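Local coordinates for protein ATP-citrate lyase beta-subunit (Chlorobium limicola, PDB 6HXJ) that probably takes part in the ATP- and CoA-dependent cleavage of citrate to oxaloacetate and acetyl-CoA, which also yields ADP and phosphate, at residues Ala116-Ser121 / Ser173-Cys178; Glu153-Ala158 / Glu163-Val168; Val251-Val256 / Cys308-Ile313; Ala262-Gly267 / Glu301-Thr306; His380-Ser385 / Thr389-Leu394. One frame throughout, in Å; residues are numbered along the deposited sequence.

Contact 1. Residues Ala116-Ser121 / Ser173-Cys178; sequences AELLIS and SRLILC
The face of the antiparallel sheet in the ATP-grasp domain that is covered by helix 163-181 meets that helix here, where Leu118 of the strand inserts its forked end between two successive residues of the helix, Leu175 and Ile176. Each branch of the leucine has its own partner. Leu118 CD1 lies 4.0 Å from Leu175 CD2, while Leu118 CD2 lies 3.9 Å from Ile176 CD1. With CG anti to the backbone N (chi1 -180°), Leu118 points its fork at the helix. Leu175 starts out toward the strand and meets Leu118 at a slant, but Ile176 starts out along the flank of the helix, and its long branch then brings only the terminal CD1 back onto the leucine, at about a right angle to it. As a worked case of helix-on-sheet packing, the layer is built by one helix lying across several neighbouring strands: Leu175 also touches Val107 and Ile109 of strand 104-112, and Ile176 reaches Ile140 of strand 136-141. Strand 115-121 runs between those two, bonded through its backbone to both, so the two helix residues straddle it. All three touching side chains are buried; about 107 Å² is covered between the segments, and the atoms that meet are methyl carbons. Cys172, one turn back along the helix from Ile176, extends the same apolar layer over Leu118 and Ile120.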
# COMPACT_ATOMS: atom_id res chain seq x y z
N ALA A 116 18.12 -27.76 -59.97
CA ALA A 116 17.19 -28.55 -60.76
C ALA A 116 17.77 -28.94 -62.09
O ALA A 116 18.88 -28.55 -62.45
CB ALA A 116 15.95 -27.70 -60.94
N GLU A 117 17.03 -29.76 -62.82
CA GLU A 117 17.39 -30.21 -64.15
C GLU A 117 16.19 -29.99 -65.07
O GLU A 117 15.07 -30.38 -64.72
CB GLU A 117 17.75 -31.69 -64.12
CG GLU A 117 18.55 -32.15 -65.32
CD GLU A 117 18.98 -33.60 -65.28
OE1 GLU A 117 18.14 -34.48 -64.95
OE2 GLU A 117 20.17 -33.87 -65.57
N LEU A 118 16.42 -29.33 -66.21
CA LEU A 118 15.38 -29.06 -67.17
C LEU A 118 15.55 -30.03 -68.32
O LEU A 118 16.58 -30.03 -68.97
CB LEU A 118 15.45 -27.61 -67.63
CG LEU A 118 14.41 -27.13 -68.66
CD1 LEU A 118 12.99 -27.16 -68.12
CD2 LEU A 118 14.75 -25.77 -69.14
N LEU A 119 14.55 -30.89 -68.52
CA LEU A 119 14.56 -31.87 -69.60
C LEU A 119 13.61 -31.36 -70.66
O LEU A 119 12.49 -30.94 -70.35
CB LEU A 119 14.15 -33.28 -69.09
CG LEU A 119 15.27 -34.14 -68.48
CD1 LEU A 119 15.70 -33.64 -67.15
CD2 LEU A 119 14.83 -35.57 -68.32
N ILE A 120 14.07 -31.33 -71.92
CA ILE A 120 13.27 -30.86 -73.04
C ILE A 120 13.24 -31.88 -74.19
O ILE A 120 14.25 -32.48 -74.52
CB ILE A 120 13.70 -29.43 -73.49
CG1 ILE A 120 12.63 -28.77 -74.39
CG2 ILE A 120 15.11 -29.39 -74.14
CD1 ILE A 120 12.83 -27.34 -74.56
N SER A 121 12.08 -32.05 -74.81
CA SER A 121 11.96 -32.93 -75.97
C SER A 121 11.01 -32.36 -77.00
O SER A 121 10.02 -31.72 -76.64
CB SER A 121 11.51 -34.33 -75.56
OG SER A 121 11.74 -35.24 -76.62
N SER A 173 11.97 -20.37 -69.25
CA SER A 173 12.34 -19.42 -68.21
C SER A 173 11.22 -19.21 -67.21
O SER A 173 11.44 -19.23 -66.00
CB SER A 173 12.83 -18.11 -68.82
OG SER A 173 11.84 -17.24 -69.34
N ARG A 174 10.00 -19.05 -67.73
CA ARG A 174 8.82 -18.87 -66.90
C ARG A 174 8.65 -20.10 -66.01
O ARG A 174 8.45 -19.95 -64.82
CB ARG A 174 7.58 -18.66 -67.77
CG ARG A 174 7.74 -17.66 -68.92
CD ARG A 174 7.14 -16.30 -68.67
NE ARG A 174 7.23 -15.46 -69.87
CZ ARG A 174 6.21 -15.11 -70.65
NH1 ARG A 174 4.97 -15.51 -70.36
NH2 ARG A 174 6.41 -14.36 -71.72
N LEU A 175 8.80 -21.29 -66.60
CA LEU A 175 8.73 -22.53 -65.85
C LEU A 175 9.80 -22.50 -64.77
O LEU A 175 9.51 -22.83 -63.63
CB LEU A 175 9.00 -23.69 -66.78
CG LEU A 175 8.67 -25.08 -66.23
CD1 LEU A 175 7.16 -25.28 -66.09
CD2 LEU A 175 9.23 -26.17 -67.14
N ILE A 176 11.01 -22.07 -65.13
CA ILE A 176 12.14 -21.97 -64.22
C ILE A 176 11.84 -20.98 -63.11
O ILE A 176 12.20 -21.25 -61.97
CB ILE A 176 13.42 -21.62 -65.00
CG1 ILE A 176 13.94 -22.87 -65.74
CG2 ILE A 176 14.51 -21.07 -64.06
CD1 ILE A 176 14.88 -22.61 -66.88
N LEU A 177 11.18 -19.86 -63.44
CA LEU A 177 10.79 -18.83 -62.47
C LEU A 177 9.74 -19.42 -61.54
O LEU A 177 9.84 -19.25 -60.33
CB LEU A 177 10.26 -17.57 -63.18
CG LEU A 177 11.30 -16.57 -63.53
CD1 LEU A 177 10.71 -15.42 -64.34
CD2 LEU A 177 12.03 -16.12 -62.29
N CYS A 178 8.76 -20.15 -62.11
CA CYS A 178 7.68 -20.80 -61.40
C CYS A 178 8.26 -21.79 -60.45
O CYS A 178 7.85 -21.81 -59.30
CB CYS A 178 6.69 -21.45 -62.37
SG CYS A 178 5.31 -22.34 -61.58

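Contact 2. Residues Glu153-Ala158 / Glu163-Val168; sequences ELAKDA and EIAERV
Ala165, near the start of helix 163-181, is the first residue of segment 163-168 to meet the neighbouring helix. Its CB sits 3.9 Å from Lys156 CG and 4.1 Å from Ala155 CB, so two methyl groups face each other where the backbones come nearest, their CA atoms 5.2 Å apart. The carbonyl of the same residue takes part as well, with Ala165 O 3.6 Å from Ala155 CB. Such small residues let the segments approach to 8.2 Å between axes, and the pair illustrates the packing of two consecutive helices: they are joined by a short loop and run at 126° to each other, well short of antiparallel. Glu166, next in sequence, points away, and its OE2 stays 6.6 Å from Lys156 NZ, too far for an ion pair. One turn on from Ala165, Val168 adds to the interface, placing CG1 3.8 Å from Ala155 CB. Phe160, from the connecting loop, packs against both Ala155 and Val168.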
# COMPACT_ATOMS: atom_id res chain seq x y z
N GLU A 153 19.10 -21.83 -77.04
CA GLU A 153 20.13 -22.76 -77.52
C GLU A 153 19.76 -24.17 -77.10
O GLU A 153 19.91 -25.10 -77.90
CB GLU A 153 21.51 -22.38 -76.97
CG GLU A 153 22.63 -23.39 -77.17
CD GLU A 153 23.64 -23.40 -76.04
OE1 GLU A 153 23.30 -23.93 -74.95
OE2 GLU A 153 24.76 -22.89 -76.23
N LEU A 154 19.29 -24.33 -75.86
CA LEU A 154 18.87 -25.64 -75.36
C LEU A 154 17.76 -26.15 -76.27
O LEU A 154 17.85 -27.27 -76.75
CB LEU A 154 18.43 -25.64 -73.90
CG LEU A 154 17.93 -27.03 -73.43
CD1 LEU A 154 19.02 -28.09 -73.53
CD2 LEU A 154 17.28 -26.99 -72.07
N ALA A 155 16.75 -25.32 -76.54
CA ALA A 155 15.68 -25.66 -77.45
C ALA A 155 16.29 -26.03 -78.81
O ALA A 155 15.97 -27.08 -79.35
CB ALA A 155 14.73 -24.49 -77.59
N LYS A 156 17.22 -25.21 -79.31
CA LYS A 156 17.88 -25.44 -80.59
C LYS A 156 18.57 -26.80 -80.68
O LYS A 156 18.43 -27.47 -81.70
CB LYS A 156 18.85 -24.30 -80.90
CG LYS A 156 18.13 -23.17 -81.64
CD LYS A 156 19.06 -22.07 -82.11
CE LYS A 156 18.29 -20.97 -82.82
NZ LYS A 156 19.19 -20.10 -83.64
N ASP A 157 19.22 -27.24 -79.60
CA ASP A 157 19.88 -28.54 -79.51
C ASP A 157 18.87 -29.66 -79.67
O ASP A 157 19.21 -30.71 -80.22
CB ASP A 157 20.54 -28.70 -78.13
CG ASP A 157 21.73 -27.79 -77.84
OD1 ASP A 157 22.46 -27.42 -78.81
OD2 ASP A 157 22.02 -27.54 -76.64
N ALA A 158 17.67 -29.49 -79.11
CA ALA A 158 16.61 -30.49 -79.18
C ALA A 158 16.11 -30.68 -80.61
O ALA A 158 15.81 -31.81 -81.00
CB ALA A 158 15.46 -30.11 -78.25
N GLU A 163 12.01 -18.98 -84.66
CA GLU A 163 10.90 -18.40 -83.90
C GLU A 163 10.35 -19.27 -82.78
O GLU A 163 9.97 -18.72 -81.75
CB GLU A 163 9.75 -17.98 -84.83
CG GLU A 163 9.61 -16.47 -84.97
CD GLU A 163 8.95 -15.95 -86.24
OE1 GLU A 163 7.92 -16.52 -86.66
OE2 GLU A 163 9.44 -14.93 -86.79
N ILE A 164 10.27 -20.59 -82.95
CA ILE A 164 9.71 -21.44 -81.89
C ILE A 164 10.72 -21.66 -80.77
O ILE A 164 10.34 -21.79 -79.61
CB ILE A 164 9.23 -22.78 -82.52
CG1 ILE A 164 8.57 -22.59 -83.88
CG2 ILE A 164 8.32 -23.58 -81.58
CD1 ILE A 164 9.31 -23.24 -85.00
N ALA A 165 12.01 -21.76 -81.13
CA ALA A 165 13.08 -22.02 -80.18
C ALA A 165 13.10 -20.96 -79.14
O ALA A 165 13.09 -21.28 -77.95
CB ALA A 165 14.41 -22.07 -80.90
N GLU A 166 13.06 -19.70 -79.56
CA GLU A 166 13.00 -18.56 -78.66
C GLU A 166 11.77 -18.69 -77.80
O GLU A 166 11.87 -18.61 -76.58
CB GLU A 166 12.96 -17.25 -79.45
CG GLU A 166 14.15 -17.06 -80.38
CD GLU A 166 14.10 -15.82 -81.26
OE1 GLU A 166 13.99 -14.70 -80.69
OE2 GLU A 166 14.20 -15.96 -82.50
N ARG A 167 10.61 -18.94 -78.43
CA ARG A 167 9.33 -19.12 -77.77
C ARG A 167 9.39 -20.20 -76.73
O ARG A 167 8.95 -19.98 -75.60
CB ARG A 167 8.24 -19.43 -78.80
CG ARG A 167 7.68 -18.20 -79.48
CD ARG A 167 6.61 -18.57 -80.48
NE ARG A 167 6.33 -17.46 -81.40
CZ ARG A 167 5.34 -16.59 -81.26
NH1 ARG A 167 5.15 -15.63 -82.15
NH2 ARG A 167 4.51 -16.68 -80.22
N VAL A 168 9.96 -21.35 -77.07
CA VAL A 168 10.15 -22.46 -76.16
C VAL A 168 11.04 -21.99 -75.03
O VAL A 168 10.67 -22.14 -73.88
CB VAL A 168 10.72 -23.70 -76.88
CG1 VAL A 168 11.28 -24.70 -75.90
CG2 VAL A 168 9.66 -24.35 -77.75

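Contact 3. Residues Val251-Val256 / Cys308-Ile313; sequences VKFVEV and CRLPNI
Leu310 lays its CD2 methyl along the aliphatic part of Glu255, 3.7 Å from CG, the two side chains running antiparallel alongside one another. The Glu255 chain is extended beyond CG, and Leu310 CD2 also lies 3.8 Å from Glu255 CD, the carboxylate carbon. The same methyl stands at the edge of the Phe253 ring, in its plane, 4.0 Å from CZ, while the sister methyl CD1 lies 4.1 Å from Phe253 CE1. One leucine thus fills the angle between an aromatic rim and an acidic side chain two residues farther along the same face of the strand. The backbone N of Glu255 is hydrogen-bonded to Glu237 of helix 235-246, which also packs on Phe253, and the Phe253 side chain packs further on Leu303, Thr306 and Ile307 of helix 297-309. Leu310 belongs to the turn that follows this helix and leads to strand 315-318. The contact therefore ties the end of a beta-alpha-beta crossover to the antiparallel edge strand 250-255, an addition beside the parallel strands of a flavodoxin-like domain, as in the succinyl-CoA synthetase family.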
# COMPACT_ATOMS: atom_id res chain seq x y z
N VAL A 251 1.56 -37.86 -34.89
CA VAL A 251 0.72 -39.07 -34.89
C VAL A 251 0.27 -39.37 -36.32
O VAL A 251 -0.31 -38.52 -36.99
CB VAL A 251 -0.43 -39.14 -33.86
CG1 VAL A 251 0.08 -39.35 -32.44
CG2 VAL A 251 -1.36 -37.94 -33.96
N LYS A 252 0.61 -40.57 -36.82
CA LYS A 252 0.32 -41.00 -38.19
C LYS A 252 -0.39 -42.35 -38.15
O LYS A 252 -0.02 -43.24 -37.38
CB LYS A 252 1.62 -41.08 -39.03
CG LYS A 252 2.45 -39.79 -39.05
CD LYS A 252 3.25 -39.66 -40.32
CE LYS A 252 3.72 -38.24 -40.54
NZ LYS A 252 4.11 -38.00 -41.96
N PHE A 253 -1.44 -42.50 -38.95
CA PHE A 253 -2.15 -43.78 -39.01
C PHE A 253 -2.56 -44.07 -40.45
O PHE A 253 -3.13 -43.20 -41.12
CB PHE A 253 -3.35 -43.83 -38.04
CG PHE A 253 -4.22 -45.06 -38.17
CD1 PHE A 253 -3.86 -46.26 -37.55
CD2 PHE A 253 -5.40 -45.02 -38.91
CE1 PHE A 253 -4.67 -47.40 -37.67
CE2 PHE A 253 -6.20 -46.16 -39.04
CZ PHE A 253 -5.83 -47.34 -38.41
N VAL A 254 -2.25 -45.28 -40.92
CA VAL A 254 -2.60 -45.78 -42.25
C VAL A 254 -3.21 -47.18 -42.08
O VAL A 254 -2.60 -48.05 -41.45
CB VAL A 254 -1.42 -45.78 -43.26
CG1 VAL A 254 -1.91 -46.15 -44.65
CG2 VAL A 254 -0.69 -44.44 -43.29
N GLU A 255 -4.39 -47.39 -42.65
CA GLU A 255 -5.06 -48.68 -42.58
C GLU A 255 -4.66 -49.57 -43.75
O GLU A 255 -4.73 -49.15 -44.91
CB GLU A 255 -6.59 -48.49 -42.52
CG GLU A 255 -7.33 -49.64 -41.85
CD GLU A 255 -8.83 -49.46 -41.60
OE1 GLU A 255 -9.25 -48.33 -41.27
OE2 GLU A 255 -9.56 -50.47 -41.69
N VAL A 256 -4.19 -50.77 -43.43
CA VAL A 256 -3.81 -51.76 -44.44
C VAL A 256 -4.99 -52.75 -44.54
O VAL A 256 -5.40 -53.29 -43.51
CB VAL A 256 -2.46 -52.45 -44.13
CG1 VAL A 256 -2.10 -53.50 -45.18
CG2 VAL A 256 -1.35 -51.41 -44.03
N CYS A 308 -7.02 -50.51 -31.77
CA CYS A 308 -7.82 -51.53 -31.09
C CYS A 308 -9.15 -51.77 -31.81
O CYS A 308 -9.64 -52.91 -31.83
CB CYS A 308 -8.03 -51.15 -29.63
SG CYS A 308 -6.49 -50.89 -28.68
N ARG A 309 -9.74 -50.71 -32.41
CA ARG A 309 -11.00 -50.77 -33.16
C ARG A 309 -10.86 -51.59 -34.46
O ARG A 309 -11.87 -52.06 -34.98
CB ARG A 309 -11.53 -49.35 -33.45
CG ARG A 309 -12.14 -48.61 -32.25
CD ARG A 309 -12.37 -47.13 -32.55
NE ARG A 309 -12.36 -46.29 -31.34
CZ ARG A 309 -12.15 -44.97 -31.32
NH1 ARG A 309 -11.92 -44.31 -32.45
NH2 ARG A 309 -12.15 -44.31 -30.17
N LEU A 310 -9.62 -51.82 -34.97
CA LEU A 310 -9.30 -52.57 -36.20
C LEU A 310 -9.84 -54.02 -36.26
O LEU A 310 -9.77 -54.75 -35.26
CB LEU A 310 -7.78 -52.56 -36.49
CG LEU A 310 -7.18 -51.23 -36.94
CD1 LEU A 310 -5.67 -51.26 -36.82
CD2 LEU A 310 -7.53 -50.91 -38.38
N PRO A 311 -10.39 -54.43 -37.44
CA PRO A 311 -10.96 -55.78 -37.57
C PRO A 311 -9.93 -56.90 -37.70
O PRO A 311 -8.88 -56.73 -38.36
CB PRO A 311 -11.84 -55.68 -38.81
CG PRO A 311 -11.18 -54.65 -39.66
CD PRO A 311 -10.55 -53.67 -38.71
N ASN A 312 -10.28 -58.06 -37.11
CA ASN A 312 -9.54 -59.32 -37.09
C ASN A 312 -8.02 -59.16 -36.82
O ASN A 312 -7.15 -59.62 -37.58
CB ASN A 312 -9.82 -60.20 -38.35
CG ASN A 312 -9.92 -59.46 -39.68
OD1 ASN A 312 -8.90 -59.09 -40.29
ND2 ASN A 312 -11.15 -59.26 -40.14
N ILE A 313 -7.71 -58.53 -35.71
CA ILE A 313 -6.31 -58.38 -35.32
C ILE A 313 -5.98 -59.39 -34.21
O ILE A 313 -6.73 -59.52 -33.24
CB ILE A 313 -5.90 -56.91 -35.01
CG1 ILE A 313 -6.65 -56.32 -33.80
CG2 ILE A 313 -6.06 -56.05 -36.25
CD1 ILE A 313 -5.99 -55.11 -33.19

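Contact 4. Residues Ala262-Gly267 / Glu301-Thr306; sequences ALLTAG and EALTET
Leu264, at the break in the central strand 261-266 of the flavodoxin-like domain, packs against Thr304 and Leu303 of the crossover helix 297-309. Its CD2 does most of the touching: it lies 3.6 Å from Thr304 OG1 and 3.9 Å from Thr304 CG2, so the methyl is applied to both branches of the threonine. The other methyl, Leu264 CD1, lies 4.1 Å from the same Thr304 OG1 and, more loosely, 4.3 Å from Leu303 CG. A hydroxyl can face a methyl in this buried layer because its hydrogen bond is made elsewhere. With OG1 beside its own backbone N (chi1 -55°), Thr304 reaches back along the helix to bond to Val300 O, and the polar atom is satisfied within its own helix. Farther out, Tyr291 of strand 287-292 touches both leucines, and Ile335 and Phe339 of helix 328-344 bear on Thr304 from outside the pair. The contact is thus part of the buried interface between the sheet and one helix layer, not the ligand site itself: the side chain of Leu303 is about 11 Å from a bound citrate. Two residues beyond Thr304 the same device recurs. Thr306 OG1 donates to Ala302 O over 2.7 Å, at a C=O...donor angle of 142° and tilted 31° from the carbonyl plane, while Thr306 N reaches that oxygen from the opposite face at 3.2 Å.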
# COMPACT_ATOMS: atom_id res chain seq x y z
N ALA A 262 -1.23 -55.79 -35.76
CA ALA A 262 -1.39 -54.35 -35.61
C ALA A 262 -0.20 -53.64 -34.94
O ALA A 262 0.22 -54.00 -33.84
CB ALA A 262 -2.69 -54.04 -34.87
N LEU A 263 0.34 -52.65 -35.62
CA LEU A 263 1.49 -51.90 -35.10
C LEU A 263 1.07 -50.62 -34.39
O LEU A 263 0.26 -49.86 -34.92
CB LEU A 263 2.49 -51.57 -36.24
CG LEU A 263 2.91 -52.67 -37.20
CD1 LEU A 263 3.64 -52.08 -38.40
CD2 LEU A 263 3.73 -53.74 -36.49
N LEU A 264 1.65 -50.37 -33.20
CA LEU A 264 1.51 -49.17 -32.38
C LEU A 264 2.95 -48.81 -31.96
O LEU A 264 3.35 -48.93 -30.80
CB LEU A 264 0.56 -49.41 -31.18
CG LEU A 264 0.37 -48.28 -30.12
CD1 LEU A 264 0.00 -46.94 -30.75
CD2 LEU A 264 -0.62 -48.67 -29.06
N THR A 265 3.74 -48.44 -32.95
CA THR A 265 5.16 -48.21 -32.75
C THR A 265 5.58 -46.72 -32.73
O THR A 265 4.98 -45.85 -33.37
CB THR A 265 5.94 -49.04 -33.79
OG1 THR A 265 5.45 -48.68 -35.08
CG2 THR A 265 5.75 -50.56 -33.59
N ALA A 266 6.63 -46.45 -31.95
CA ALA A 266 7.20 -45.13 -31.74
C ALA A 266 8.34 -44.81 -32.72
O ALA A 266 9.31 -45.57 -32.84
CB ALA A 266 7.70 -45.03 -30.32
N GLY A 267 8.21 -43.66 -33.41
CA GLY A 267 9.17 -43.17 -34.39
C GLY A 267 8.98 -43.78 -35.77
O GLY A 267 8.70 -44.98 -35.89
N GLU A 301 -3.45 -41.81 -26.87
CA GLU A 301 -4.64 -42.56 -26.45
C GLU A 301 -5.60 -42.67 -27.64
O GLU A 301 -6.15 -43.75 -27.89
CB GLU A 301 -5.31 -41.85 -25.25
CG GLU A 301 -6.44 -42.62 -24.59
CD GLU A 301 -7.00 -41.98 -23.33
OE1 GLU A 301 -8.00 -42.51 -22.80
OE2 GLU A 301 -6.41 -40.98 -22.84
N ALA A 302 -5.74 -41.57 -28.41
CA ALA A 302 -6.58 -41.49 -29.60
C ALA A 302 -6.09 -42.53 -30.63
O ALA A 302 -6.90 -43.29 -31.19
CB ALA A 302 -6.51 -40.09 -30.18
N LEU A 303 -4.74 -42.60 -30.80
CA LEU A 303 -4.07 -43.52 -31.73
C LEU A 303 -4.24 -44.98 -31.30
O LEU A 303 -4.59 -45.81 -32.14
CB LEU A 303 -2.59 -43.16 -31.90
CG LEU A 303 -1.82 -43.81 -33.10
CD1 LEU A 303 -2.62 -43.79 -34.41
CD2 LEU A 303 -0.50 -43.14 -33.33
N THR A 304 -4.04 -45.26 -29.99
CA THR A 304 -4.19 -46.58 -29.38
C THR A 304 -5.61 -47.08 -29.62
O THR A 304 -5.76 -48.19 -30.12
CB THR A 304 -3.86 -46.54 -27.87
OG1 THR A 304 -2.56 -46.00 -27.68
CG2 THR A 304 -3.95 -47.90 -27.19
N GLU A 305 -6.62 -46.25 -29.31
CA GLU A 305 -8.04 -46.54 -29.46
C GLU A 305 -8.39 -46.97 -30.89
O GLU A 305 -9.00 -48.02 -31.07
CB GLU A 305 -8.89 -45.38 -28.95
CG GLU A 305 -8.99 -45.44 -27.43
CD GLU A 305 -9.73 -44.31 -26.73
OE1 GLU A 305 -10.72 -43.79 -27.31
OE2 GLU A 305 -9.36 -44.00 -25.58
N THR A 306 -7.91 -46.21 -31.89
CA THR A 306 -8.10 -46.47 -33.32
C THR A 306 -7.56 -47.86 -33.72
O THR A 306 -8.24 -48.60 -34.44
CB THR A 306 -7.38 -45.35 -34.13
OG1 THR A 306 -7.76 -44.06 -33.66
CG2 THR A 306 -7.62 -45.44 -35.63

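Contact 5. Residues His380-Ser385 / Thr389-Leu394; sequences HVYDRS and TDIVDL
Tyr382 swings its ring off the last strand of the sheet with CG anti to the carbonyl carbon (chi1 -53°), and Ile391 meets it by a turn of its own: CG1 takes the crowded position between backbone N and carbonyl carbon (chi1 51°), which sends CG2 toward the ring. That methyl lies 3.6 Å from Tyr382 CD2 and 4.0 Å from Tyr382 CE2. Leu394, one turn on, comes from the helix toward the phenol end, pointing against the tyrosine, its CD2 3.6 Å from Tyr382 CZ and likewise close to OH. Both methyls come in obliquely to the ring. This is the link from strand 378-382 through a loop to the C-terminal helix 391-397, at the end of the flavodoxin-like domain, and the tyrosine packs between strand and helix. Trp354 of the adjacent strand touches both Tyr382 and Leu394, and it also stacks with His380. In the intervening loop, Arg384 forms a salt bridge with Glu362 and a hydrogen bond to a chain of another protein in the assembly. An alanine at Tyr382 would remove the ring and is likely to leave a gap beneath the helix, with the methyls of Ile391 and Leu394 losing their shared surface. Between the two segments, cohesion comes from apolar contact alone, so it depends on the shape of the ring more than on any directed bond.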
# COMPACT_ATOMS: atom_id res chain seq x y z
N HIS A 380 2.79 -59.07 -22.87
CA HIS A 380 4.21 -59.43 -22.68
C HIS A 380 5.02 -58.14 -22.85
O HIS A 380 4.93 -57.49 -23.90
CB HIS A 380 4.66 -60.53 -23.66
CG HIS A 380 3.82 -61.78 -23.60
ND1 HIS A 380 2.63 -61.89 -24.32
CD2 HIS A 380 3.99 -62.90 -22.87
CE1 HIS A 380 2.13 -63.07 -24.01
NE2 HIS A 380 2.92 -63.73 -23.15
N VAL A 381 5.72 -57.72 -21.79
CA VAL A 381 6.49 -56.49 -21.83
C VAL A 381 7.98 -56.82 -21.59
O VAL A 381 8.36 -57.51 -20.63
CB VAL A 381 5.95 -55.27 -20.98
CG1 VAL A 381 4.61 -55.56 -20.31
CG2 VAL A 381 6.97 -54.67 -20.01
N TYR A 382 8.80 -56.33 -22.53
CA TYR A 382 10.24 -56.50 -22.59
C TYR A 382 10.95 -55.15 -22.56
O TYR A 382 10.38 -54.11 -22.94
CB TYR A 382 10.65 -57.31 -23.84
CG TYR A 382 9.92 -58.62 -24.00
CD1 TYR A 382 10.39 -59.78 -23.40
CD2 TYR A 382 8.74 -58.70 -24.74
CE1 TYR A 382 9.72 -61.00 -23.55
CE2 TYR A 382 8.05 -59.90 -24.88
CZ TYR A 382 8.54 -61.04 -24.27
OH TYR A 382 7.84 -62.23 -24.40
N ASP A 383 12.20 -55.18 -22.11
CA ASP A 383 13.05 -54.01 -22.05
C ASP A 383 14.05 -54.07 -23.23
O ASP A 383 13.98 -54.98 -24.05
CB ASP A 383 13.77 -53.99 -20.70
CG ASP A 383 14.72 -55.16 -20.45
OD1 ASP A 383 14.26 -56.33 -20.57
OD2 ASP A 383 15.91 -54.91 -20.14
N ARG A 384 14.98 -53.10 -23.28
CA ARG A 384 16.05 -52.95 -24.27
C ARG A 384 16.88 -54.22 -24.55
O ARG A 384 17.37 -54.36 -25.67
CB ARG A 384 16.98 -51.82 -23.85
CG ARG A 384 17.50 -51.96 -22.43
CD ARG A 384 17.72 -50.61 -21.83
NE ARG A 384 18.84 -49.99 -22.48
CZ ARG A 384 18.94 -48.70 -22.73
NH1 ARG A 384 17.98 -47.87 -22.34
NH2 ARG A 384 20.00 -48.22 -23.35
N SER A 385 17.04 -55.12 -23.54
CA SER A 385 17.79 -56.38 -23.68
C SER A 385 17.22 -57.29 -24.80
O SER A 385 17.98 -58.00 -25.47
CB SER A 385 17.89 -57.11 -22.35
OG SER A 385 16.62 -57.25 -21.74
N THR A 389 13.07 -55.57 -33.02
CA THR A 389 12.08 -56.24 -33.88
C THR A 389 11.96 -57.73 -33.55
O THR A 389 11.29 -58.45 -34.29
CB THR A 389 12.39 -56.01 -35.36
OG1 THR A 389 13.76 -56.34 -35.59
CG2 THR A 389 12.12 -54.57 -35.81
N ASP A 390 12.59 -58.21 -32.44
CA ASP A 390 12.51 -59.64 -32.11
C ASP A 390 11.23 -60.01 -31.38
O ASP A 390 10.95 -61.19 -31.22
CB ASP A 390 13.75 -60.15 -31.39
CG ASP A 390 14.94 -60.39 -32.32
OD1 ASP A 390 14.84 -60.01 -33.53
OD2 ASP A 390 15.95 -60.97 -31.86
N ILE A 391 10.39 -59.01 -31.03
CA ILE A 391 9.06 -59.29 -30.45
C ILE A 391 8.12 -59.77 -31.56
O ILE A 391 7.18 -60.50 -31.27
CB ILE A 391 8.46 -58.13 -29.61
CG1 ILE A 391 8.47 -56.78 -30.37
CG2 ILE A 391 9.15 -58.05 -28.25
CD1 ILE A 391 7.55 -55.69 -29.79
N VAL A 392 8.40 -59.40 -32.83
CA VAL A 392 7.65 -59.82 -34.02
C VAL A 392 7.77 -61.34 -34.18
O VAL A 392 6.80 -61.99 -34.56
CB VAL A 392 8.12 -59.02 -35.27
CG1 VAL A 392 7.62 -59.63 -36.57
CG2 VAL A 392 7.72 -57.55 -35.18
N ASP A 393 8.94 -61.91 -33.83
CA ASP A 393 9.18 -63.36 -33.91
C ASP A 393 8.34 -64.09 -32.87
O ASP A 393 7.61 -65.02 -33.22
CB ASP A 393 10.68 -63.68 -33.72
CG ASP A 393 11.69 -62.94 -34.62
OD1 ASP A 393 11.25 -62.18 -35.52
OD2 ASP A 393 12.92 -63.12 -34.41
N LEU A 394 8.40 -63.60 -31.62
CA LEU A 394 7.66 -64.12 -30.48
C LEU A 394 6.16 -64.10 -30.73
O LEU A 394 5.44 -65.01 -30.29
CB LEU A 394 8.02 -63.30 -29.24
CG LEU A 394 9.18 -63.83 -28.41
CD1 LEU A 394 10.53 -63.71 -29.12
CD2 LEU A 394 9.26 -63.11 -27.11

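Overall arrangement
The five contacts fall into two groups on opposite sides of the chain's centre. Contacts 1 and 2, centres 13 Å apart, lie in the ATP-grasp region and share helix 163-181; contact 2 is nested within the loop closed by contact 1, and Ile120 packs on Val168 and Leu154 to join them. Contacts 3, 4 and 5 follow in the citrate-binding region and share one mixed sheet. Contact 4 is nested inside contact 3, both using helix 297-309 with centres 8 Å apart, while contact 5 lies at the far edge strand, its centre about 17 Å from that of contact 4. With 42 Å or more between centres of the two groups, each region carries its own helix-on-sheet core.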